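Local coordinates for protein triacylglycerol lipase (Clostridium botulinum, PDB 5AH1) that hydrolyses ester bonds as a zinc-binding alpha/beta-hydrolase of the triacylglycerol lipase class, and is a polyesterase associated with the breakdown of synthetic polyesters, at residues 102-106 / 107-111; 208-211 / 212-216; 286-289 / 290-294; 445-448 / 449-452. One frame throughout, in Å; residues are numbered along the deposited sequence. Where two conformers were deposited one is given.

Interaction 1 (102-106 / 107-111); sequences GVVDL and QEKLN
D105 and E108 meet at about a right angle: the carboxylate carbon CG of D105 lies 3.7 Å from CB of E108, so the aspartate touches the CB end of the glutamate and not its carboxylate. With CG of D105 opposite its own backbone N (chi1 -172°), OD1 is carried over the first turn of helix 106-112 and accepts a weak bond from E108 N at 3.4 Å. This makes D105 the N-cap of the helix. The same OD1 takes a hydrogen bond from a water, 2.7 Å away, which in turn accepts from Q107 N, while OD2 forms a salt bridge with R91; the carboxylate is thus gripped on both oxygens. Behind the cap, regular helical bonding starts with K109 N to D105 O and L110 N to L106 O. Flanking it, K109 crosses V104 nearly at right angles, CG of the lysine 4.2 Å from V104 CG1, and both side chains touch helix 49-54. L106, its CB bond leading away from the following turn, packs on K437 and Y440 of helix 437-448, and L110 on M441 and A444 of the same helix.

Interaction 2 (208-211 / 212-216); sequences ENIS and PLFEG
I210 carries CG1 opposite its backbone N (chi1 -171°) and continues extended, which sends CD1 across to CB of F214 at 3.9 Å; F214, turned the other way with CG beside its own N (chi1 -55°), brings its ring beside CB of S211. The side chains of I210 and F214 meet at a slant. CG1 of I210 lies near the plane of the ring, at its edge, whereas CB of S211 approaches CD2 obliquely at 3.7 Å. The other branch of I210, CG2, rests 3.4 Å from OE2 of E215, an apolar methyl beside a carboxylate oxygen. In the loop between helix 200-204 and strand 221-227, S211 opens two turns at once: its OG accepts from L213 N at 3.2 Å, an ST turn, and its carbonyl O accepts from F214 N at 3.0 Å, a type I, 3-10-like beta turn with the donor above the carbonyl plane. E215 N to P212 O makes a second, overlapping i to i+3 bond. The F214 ring meets that of W129 with nearly parallel planes, and the side chain of F214 is about 9 Å from the bound zinc ion, while L213 fits against L191, L194 and L195 of helix 183-197. P212 O accepts from K218 NZ.

Interaction 3 (286-289 / 290-294); sequences DYIE and RVLDS
The side chain of R290 starts with CB 3.3 Å from D286 O, the same oxygen that accepts the helical hydrogen bond from R290 N in helix 284-292. CG stands opposite the backbone N (chi1 -171°), and the chain runs on extended until it bends at the third torsion (55°), which swings the guanidinium back along the helix toward Y287. There NH2 comes to 4.0 Å from CD1 of Y287, near the plane of the ring and at its edge, with ring and guanidinium planes 44° apart. The same NH2 makes a salt bridge with E282 and donates to K277 O, so the tip is tied to the segment leading into the helix. Y287 also lies alongside V291, both pointing the same way, with CE1 3.9 Å from CG2; its hydroxyl is hydrogen-bonded to L269 N. One step on, I288 CG2 meets L292 CD1 at 3.9 Å, and both residues reach F250 of helix 242-257. At the last turn E289 and D293 run side by side, their carboxylates 4.6 Å apart from OE2 to OD2. A water donates to E289 O and to D293 OD1, bridging backbone and side chain. The like charges lie close, yet each has a cation of its own, R285 for E289 and K243 for D293, which probably offsets their repulsion and favours the ionised state of both.

Interaction 4 (445-448 / 449-452); sequences SFLS and NLSR
Where helix 437-448 gives way to a loop, N449 turns back on F446 in a local contact of turn bonds and side-chain packing. CG of N449 lies beside its own backbone N (chi1 -63°), which returns the amide to the F446 carbonyl. Its ND2 donates to F446 O at 3.3 Å, the acceptor lying 23° out of the amide plane of N449, and its backbone N donates to the same oxygen at 3.1 Å. Both come from one face of the F446 carbonyl, above its plane, so one acceptor is held by two donors from a single residue. S448 adds a second grip, its OG donating to S445 O at 2.7 Å. L450 N then closes on L447 O at 3.1 Å, again from above the carbonyl plane, an i to i+3 bond that makes residues 447-450 a type I turn. Apart from these polar links, L447 and L450 lie side by side and point the same way, CD2 of the first 3.8 Å from CD1 of the second. N76 ND2 reaches the carbonyl oxygens of both leucines. F446 meets F64 edge-to-face, and the two leucines settle on the central parallel sheet, against H177 of strand 176-181, S223 of strand 221-227 and F329 of strand 327-331.

How the interactions relate
All four contacts are local and follow one another along the chain, but they sit at different places: a helix start, a loop turn, the closing turns of a helix and the exit from one. Interaction 1 starts its helix with a carboxylate cap; interaction 4 turns the chain out of one, with an asparagine amide and a serine hydroxyl bonded to helix carbonyls. These two lie nearest each other, about 6 Å between closest atoms, and L106 and L110 pack on helix 437-448. Interaction 1 is closest to the chain centre, the others 22 to 25 Å out. Interaction 4 has its leucines on the central sheet; interactions 2 and 3 each mix buried and exposed residues. Interaction 3 is richest in charge; interaction 2 relies on serine and aromatic packing.

Interaction 1 (102-106 / 107-111)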
# COMPACT_ATOMS: atom_id res chain seq x y z
N GLY A 102 8.29 -10.82 5.45
CA GLY A 102 9.74 -10.80 5.53
C GLY A 102 10.36 -12.18 5.42
O GLY A 102 10.31 -12.81 4.36
N VAL A 103 10.95 -12.65 6.52
CA VAL A 103 11.48 -14.01 6.59
C VAL A 103 10.40 -15.03 6.93
O VAL A 103 10.67 -16.23 6.92
CB VAL A 103 12.62 -14.13 7.60
CG1 VAL A 103 13.80 -13.27 7.17
CG2 VAL A 103 12.16 -13.78 9.01
N VAL A 104 9.20 -14.55 7.24
CA VAL A 104 8.04 -15.41 7.40
C VAL A 104 7.16 -15.25 6.16
O VAL A 104 6.79 -14.16 5.82
CB VAL A 104 7.23 -15.06 8.65
CG1 VAL A 104 5.97 -15.93 8.75
CG2 VAL A 104 8.10 -15.20 9.91
N ASP A 105 6.83 -16.34 5.48
CA ASP A 105 6.05 -16.26 4.25
C ASP A 105 4.56 -16.29 4.60
O ASP A 105 3.97 -17.37 4.71
CB ASP A 105 6.45 -17.41 3.32
CG ASP A 105 5.83 -17.29 1.93
OD1 ASP A 105 4.90 -16.47 1.76
OD2 ASP A 105 6.26 -18.01 1.02
N LEU A 106 3.96 -15.12 4.79
CA LEU A 106 2.57 -15.05 5.26
C LEU A 106 1.61 -15.73 4.29
O LEU A 106 0.68 -16.42 4.73
CB LEU A 106 2.14 -13.60 5.48
CG LEU A 106 2.77 -12.86 6.65
CD1 LEU A 106 2.39 -11.40 6.61
CD2 LEU A 106 2.35 -13.48 7.97
N GLN A 107 1.84 -15.57 2.98
CA GLN A 107 1.00 -16.25 1.99
C GLN A 107 0.98 -17.76 2.26
O GLN A 107 -0.09 -18.40 2.27
CB GLN A 107 1.49 -15.99 0.57
CG GLN A 107 0.71 -16.76 -0.49
CD GLN A 107 1.31 -16.66 -1.86
OE1 GLN A 107 1.29 -15.60 -2.48
NE2 GLN A 107 1.88 -17.75 -2.34
N GLU A 108 2.15 -18.34 2.47
CA GLU A 108 2.25 -19.78 2.69
C GLU A 108 1.54 -20.18 3.98
O GLU A 108 0.81 -21.17 4.01
CB GLU A 108 3.72 -20.21 2.72
CG GLU A 108 3.95 -21.73 2.59
CD GLU A 108 3.78 -22.49 3.91
OE1 GLU A 108 4.04 -21.91 4.98
OE2 GLU A 108 3.40 -23.69 3.85
N LYS A 109 1.73 -19.39 5.04
CA LYS A 109 1.12 -19.69 6.33
C LYS A 109 -0.40 -19.62 6.24
O LYS A 109 -1.10 -20.45 6.82
CB LYS A 109 1.63 -18.72 7.40
CG LYS A 109 3.12 -18.82 7.68
CD LYS A 109 3.54 -20.22 8.09
CE LYS A 109 5.03 -20.27 8.40
NZ LYS A 109 5.47 -21.62 8.83
N LEU A 110 -0.90 -18.64 5.51
CA LEU A 110 -2.33 -18.51 5.32
C LEU A 110 -2.89 -19.70 4.56
O LEU A 110 -3.85 -20.33 4.99
CB LEU A 110 -2.63 -17.20 4.58
CG LEU A 110 -2.53 -15.96 5.47
CD1 LEU A 110 -2.33 -14.68 4.64
CD2 LEU A 110 -3.78 -15.86 6.34
N ASN A 111 -2.28 -20.05 3.43
CA ASN A 111 -2.75 -21.20 2.68
C ASN A 111 -2.67 -22.49 3.49
O ASN A 111 -3.58 -23.32 3.42
CB ASN A 111 -1.97 -21.34 1.37
CG ASN A 111 -2.42 -20.34 0.33
OD1 ASN A 111 -3.54 -20.39 -0.14
ND2 ASN A 111 -1.55 -19.41 -0.02
O HOH W 1 4.05 -13.86 1.91

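Interaction 2 (208-211 / 212-216)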
# COMPACT_ATOMS: atom_id res chain seq x y z
N GLU A 208 -9.81 1.56 -29.69
CA GLU A 208 -10.01 0.16 -30.06
C GLU A 208 -9.72 -0.73 -28.88
O GLU A 208 -8.75 -0.53 -28.12
CB GLU A 208 -9.10 -0.24 -31.24
CG GLU A 208 -9.44 0.42 -32.56
CD GLU A 208 -10.83 0.07 -33.07
OE1 GLU A 208 -11.06 -1.08 -33.52
OE2 GLU A 208 -11.71 0.94 -33.02
N ASN A 209 -10.59 -1.72 -28.71
CA ASN A 209 -10.42 -2.79 -27.72
C ASN A 209 -10.12 -2.26 -26.33
O ASN A 209 -9.14 -2.62 -25.69
CB ASN A 209 -9.36 -3.78 -28.19
CG ASN A 209 -9.78 -4.45 -29.47
OD1 ASN A 209 -10.78 -5.19 -29.49
ND2 ASN A 209 -9.06 -4.19 -30.55
N ILE A 210 -11.02 -1.41 -25.85
CA ILE A 210 -10.91 -0.87 -24.50
C ILE A 210 -10.72 -2.02 -23.50
O ILE A 210 -11.30 -3.11 -23.63
CB ILE A 210 -12.16 -0.03 -24.14
CG1 ILE A 210 -11.97 0.73 -22.82
CG2 ILE A 210 -13.44 -0.90 -24.12
CD1 ILE A 210 -13.09 1.71 -22.52
N SER A 211 -9.90 -1.81 -22.49
CA SER A 211 -9.78 -2.79 -21.42
C SER A 211 -11.13 -2.97 -20.74
O SER A 211 -11.78 -1.98 -20.41
CB SER A 211 -8.78 -2.35 -20.37
OG SER A 211 -8.75 -3.29 -19.31
N PRO A 212 -11.54 -4.22 -20.46
CA PRO A 212 -12.79 -4.41 -19.71
C PRO A 212 -12.78 -3.66 -18.38
O PRO A 212 -13.86 -3.28 -17.88
CB PRO A 212 -12.82 -5.92 -19.47
CG PRO A 212 -12.10 -6.49 -20.69
CD PRO A 212 -10.99 -5.49 -20.96
N LEU A 213 -11.60 -3.45 -17.79
CA LEU A 213 -11.50 -2.71 -16.53
C LEU A 213 -12.26 -1.39 -16.58
O LEU A 213 -12.87 -0.97 -15.60
CB LEU A 213 -10.03 -2.47 -16.16
CG LEU A 213 -9.79 -1.65 -14.88
CD1 LEU A 213 -10.46 -2.32 -13.67
CD2 LEU A 213 -8.30 -1.45 -14.64
N PHE A 214 -12.19 -0.71 -17.71
CA PHE A 214 -12.72 0.65 -17.78
C PHE A 214 -14.21 0.72 -18.11
O PHE A 214 -14.77 1.82 -18.15
CB PHE A 214 -11.91 1.47 -18.80
CG PHE A 214 -10.43 1.49 -18.52
CD1 PHE A 214 -9.95 1.85 -17.27
CD2 PHE A 214 -9.52 1.14 -19.50
CE1 PHE A 214 -8.61 1.84 -17.00
CE2 PHE A 214 -8.17 1.14 -19.23
CZ PHE A 214 -7.71 1.48 -17.98
N GLU A 215 -14.86 -0.42 -18.34
CA GLU A 215 -16.26 -0.39 -18.77
C GLU A 215 -17.26 -0.34 -17.62
O GLU A 215 -18.39 0.09 -17.82
CB GLU A 215 -16.53 -1.54 -19.75
CG GLU A 215 -15.75 -1.40 -21.06
CD GLU A 215 -16.10 -2.44 -22.13
OE1 GLU A 215 -15.95 -3.65 -21.87
OE2 GLU A 215 -16.51 -2.05 -23.24
N GLY A 216 -16.82 -0.69 -16.42
CA GLY A 216 -17.69 -0.76 -15.26
C GLY A 216 -18.55 -2.00 -15.21
O GLY A 216 -18.50 -2.84 -16.11

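Interaction 3 (286-289 / 290-294)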
# COMPACT_ATOMS: atom_id res chain seq x y z
N ASP A 286 23.86 1.56 -12.48
CA ASP A 286 23.66 2.58 -13.51
C ASP A 286 22.17 2.79 -13.78
O ASP A 286 21.72 3.91 -14.00
CB ASP A 286 24.42 2.21 -14.78
CG ASP A 286 25.92 2.48 -14.66
OD1 ASP A 286 26.35 3.14 -13.69
OD2 ASP A 286 26.66 2.06 -15.57
N TYR A 287 21.40 1.70 -13.71
CA TYR A 287 19.95 1.75 -13.91
C TYR A 287 19.29 2.57 -12.82
O TYR A 287 18.47 3.44 -13.10
CB TYR A 287 19.46 0.31 -13.94
CG TYR A 287 17.98 0.05 -13.72
CD1 TYR A 287 17.00 0.58 -14.55
CD2 TYR A 287 17.57 -0.81 -12.71
CE1 TYR A 287 15.64 0.30 -14.34
CE2 TYR A 287 16.23 -1.10 -12.50
CZ TYR A 287 15.26 -0.55 -13.31
OH TYR A 287 13.93 -0.86 -13.09
N ILE A 288 19.67 2.32 -11.57
CA ILE A 288 19.12 3.08 -10.45
C ILE A 288 19.46 4.57 -10.54
O ILE A 288 18.59 5.43 -10.33
CB ILE A 288 19.59 2.49 -9.09
CG1 ILE A 288 19.02 1.08 -8.88
CG2 ILE A 288 19.20 3.41 -7.93
CD1 ILE A 288 17.54 0.91 -9.09
N GLU A 289 20.70 4.89 -10.87
CA GLU A 289 21.10 6.28 -11.00
C GLU A 289 20.31 6.96 -12.11
O GLU A 289 19.88 8.11 -11.98
CB GLU A 289 22.61 6.37 -11.27
CG GLU A 289 23.16 7.78 -11.26
CD GLU A 289 24.67 7.82 -11.09
OE1 GLU A 289 25.32 6.78 -11.30
OE2 GLU A 289 25.19 8.90 -10.73
N ARG A 290 20.12 6.25 -13.22
CA ARG A 290 19.39 6.80 -14.35
C ARG A 290 17.93 7.07 -13.99
O ARG A 290 17.39 8.13 -14.32
CB ARG A 290 19.53 5.87 -15.55
CG ARG A 290 18.99 6.44 -16.84
CD ARG A 290 19.44 5.61 -18.03
NE ARG A 290 19.10 4.20 -17.91
CZ ARG A 290 17.93 3.66 -18.25
NH1 ARG A 290 16.95 4.42 -18.74
NH2 ARG A 290 17.74 2.36 -18.10
N VAL A 291 17.29 6.13 -13.29
CA VAL A 291 15.92 6.34 -12.84
C VAL A 291 15.84 7.51 -11.84
O VAL A 291 14.96 8.36 -11.95
CB VAL A 291 15.33 5.05 -12.25
CG1 VAL A 291 13.99 5.31 -11.61
CG2 VAL A 291 15.20 4.00 -13.34
N LEU A 292 16.76 7.56 -10.87
CA LEU A 292 16.77 8.67 -9.92
C LEU A 292 16.92 10.04 -10.57
O LEU A 292 16.34 11.02 -10.10
CB LEU A 292 17.88 8.49 -8.89
CG LEU A 292 17.57 7.45 -7.83
CD1 LEU A 292 18.80 7.19 -6.99
CD2 LEU A 292 16.40 7.91 -6.93
N ASP A 293 17.69 10.09 -11.65
CA ASP A 293 17.97 11.34 -12.35
C ASP A 293 16.92 11.68 -13.40
O ASP A 293 17.01 12.72 -14.06
CB ASP A 293 19.33 11.27 -13.05
CG ASP A 293 20.49 11.34 -12.08
OD1 ASP A 293 20.27 11.55 -10.87
OD2 ASP A 293 21.64 11.21 -12.54
N SER A 294 15.91 10.83 -13.55
CA SER A 294 14.86 11.05 -14.54
C SER A 294 14.05 12.30 -14.24
O SER A 294 13.82 12.65 -13.08
CB SER A 294 13.91 9.85 -14.56
OG SER A 294 12.80 10.08 -15.43
O HOH W 2 21.19 9.64 -9.41

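Interaction 4 (445-448 / 449-452)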
# COMPACT_ATOMS: atom_id res chain seq x y z
N SER A 445 -9.70 -15.48 8.93
CA SER A 445 -10.88 -16.13 9.51
C SER A 445 -12.03 -15.11 9.65
O SER A 445 -13.17 -15.39 9.28
CB SER A 445 -10.55 -16.75 10.87
OG SER A 445 -9.66 -17.85 10.73
N PHE A 446 -11.71 -13.93 10.18
CA PHE A 446 -12.69 -12.86 10.35
C PHE A 446 -13.36 -12.57 9.01
O PHE A 446 -14.59 -12.55 8.92
CB PHE A 446 -11.96 -11.64 10.94
CG PHE A 446 -12.84 -10.42 11.19
CD1 PHE A 446 -13.13 -9.54 10.16
CD2 PHE A 446 -13.32 -10.14 12.45
CE1 PHE A 446 -13.91 -8.41 10.39
CE2 PHE A 446 -14.09 -9.02 12.69
CZ PHE A 446 -14.38 -8.15 11.66
N LEU A 447 -12.57 -12.33 7.97
CA LEU A 447 -13.11 -11.97 6.66
C LEU A 447 -14.02 -13.06 6.06
O LEU A 447 -14.98 -12.77 5.32
CB LEU A 447 -11.98 -11.63 5.69
CG LEU A 447 -11.19 -10.36 6.02
CD1 LEU A 447 -9.98 -10.25 5.10
CD2 LEU A 447 -12.04 -9.11 5.91
N SER A 448 -13.73 -14.32 6.38
CA SER A 448 -14.52 -15.44 5.86
C SER A 448 -15.97 -15.46 6.38
O SER A 448 -16.82 -16.14 5.81
CB SER A 448 -13.86 -16.78 6.21
OG SER A 448 -14.16 -17.19 7.53
N ASN A 449 -16.25 -14.70 7.44
CA ASN A 449 -17.61 -14.63 7.97
C ASN A 449 -18.50 -13.63 7.25
O ASN A 449 -19.70 -13.65 7.44
CB ASN A 449 -17.60 -14.27 9.45
CG ASN A 449 -16.93 -15.30 10.29
OD1 ASN A 449 -17.44 -16.41 10.48
ND2 ASN A 449 -15.78 -14.94 10.82
N LEU A 450 -17.91 -12.73 6.46
CA LEU A 450 -18.69 -11.65 5.88
C LEU A 450 -19.79 -12.14 4.96
O LEU A 450 -19.53 -12.89 4.02
CB LEU A 450 -17.78 -10.70 5.11
CG LEU A 450 -16.81 -9.90 5.96
CD1 LEU A 450 -15.77 -9.28 5.04
CD2 LEU A 450 -17.51 -8.84 6.80
N SER A 451 -21.02 -11.69 5.22
CA SER A 451 -22.18 -12.14 4.46
C SER A 451 -22.42 -11.29 3.21
O SER A 451 -21.79 -10.25 3.00
CB SER A 451 -23.42 -12.13 5.36
OG SER A 451 -23.68 -10.83 5.83
N ARG A 452 -23.35 -11.75 2.38
CA ARG A 452 -23.55 -11.16 1.06
C ARG A 452 -24.21 -9.78 1.14
O ARG A 452 -24.99 -9.51 2.06
CB ARG A 452 -24.43 -12.09 0.22
CG ARG A 452 -25.91 -12.00 0.58
CD ARG A 452 -26.75 -13.10 -0.04
NE ARG A 452 -27.12 -12.84 -1.43
CZ ARG A 452 -28.09 -12.01 -1.81
NH1 ARG A 452 -28.79 -11.33 -0.91
NH2 ARG A 452 -28.35 -11.85 -3.11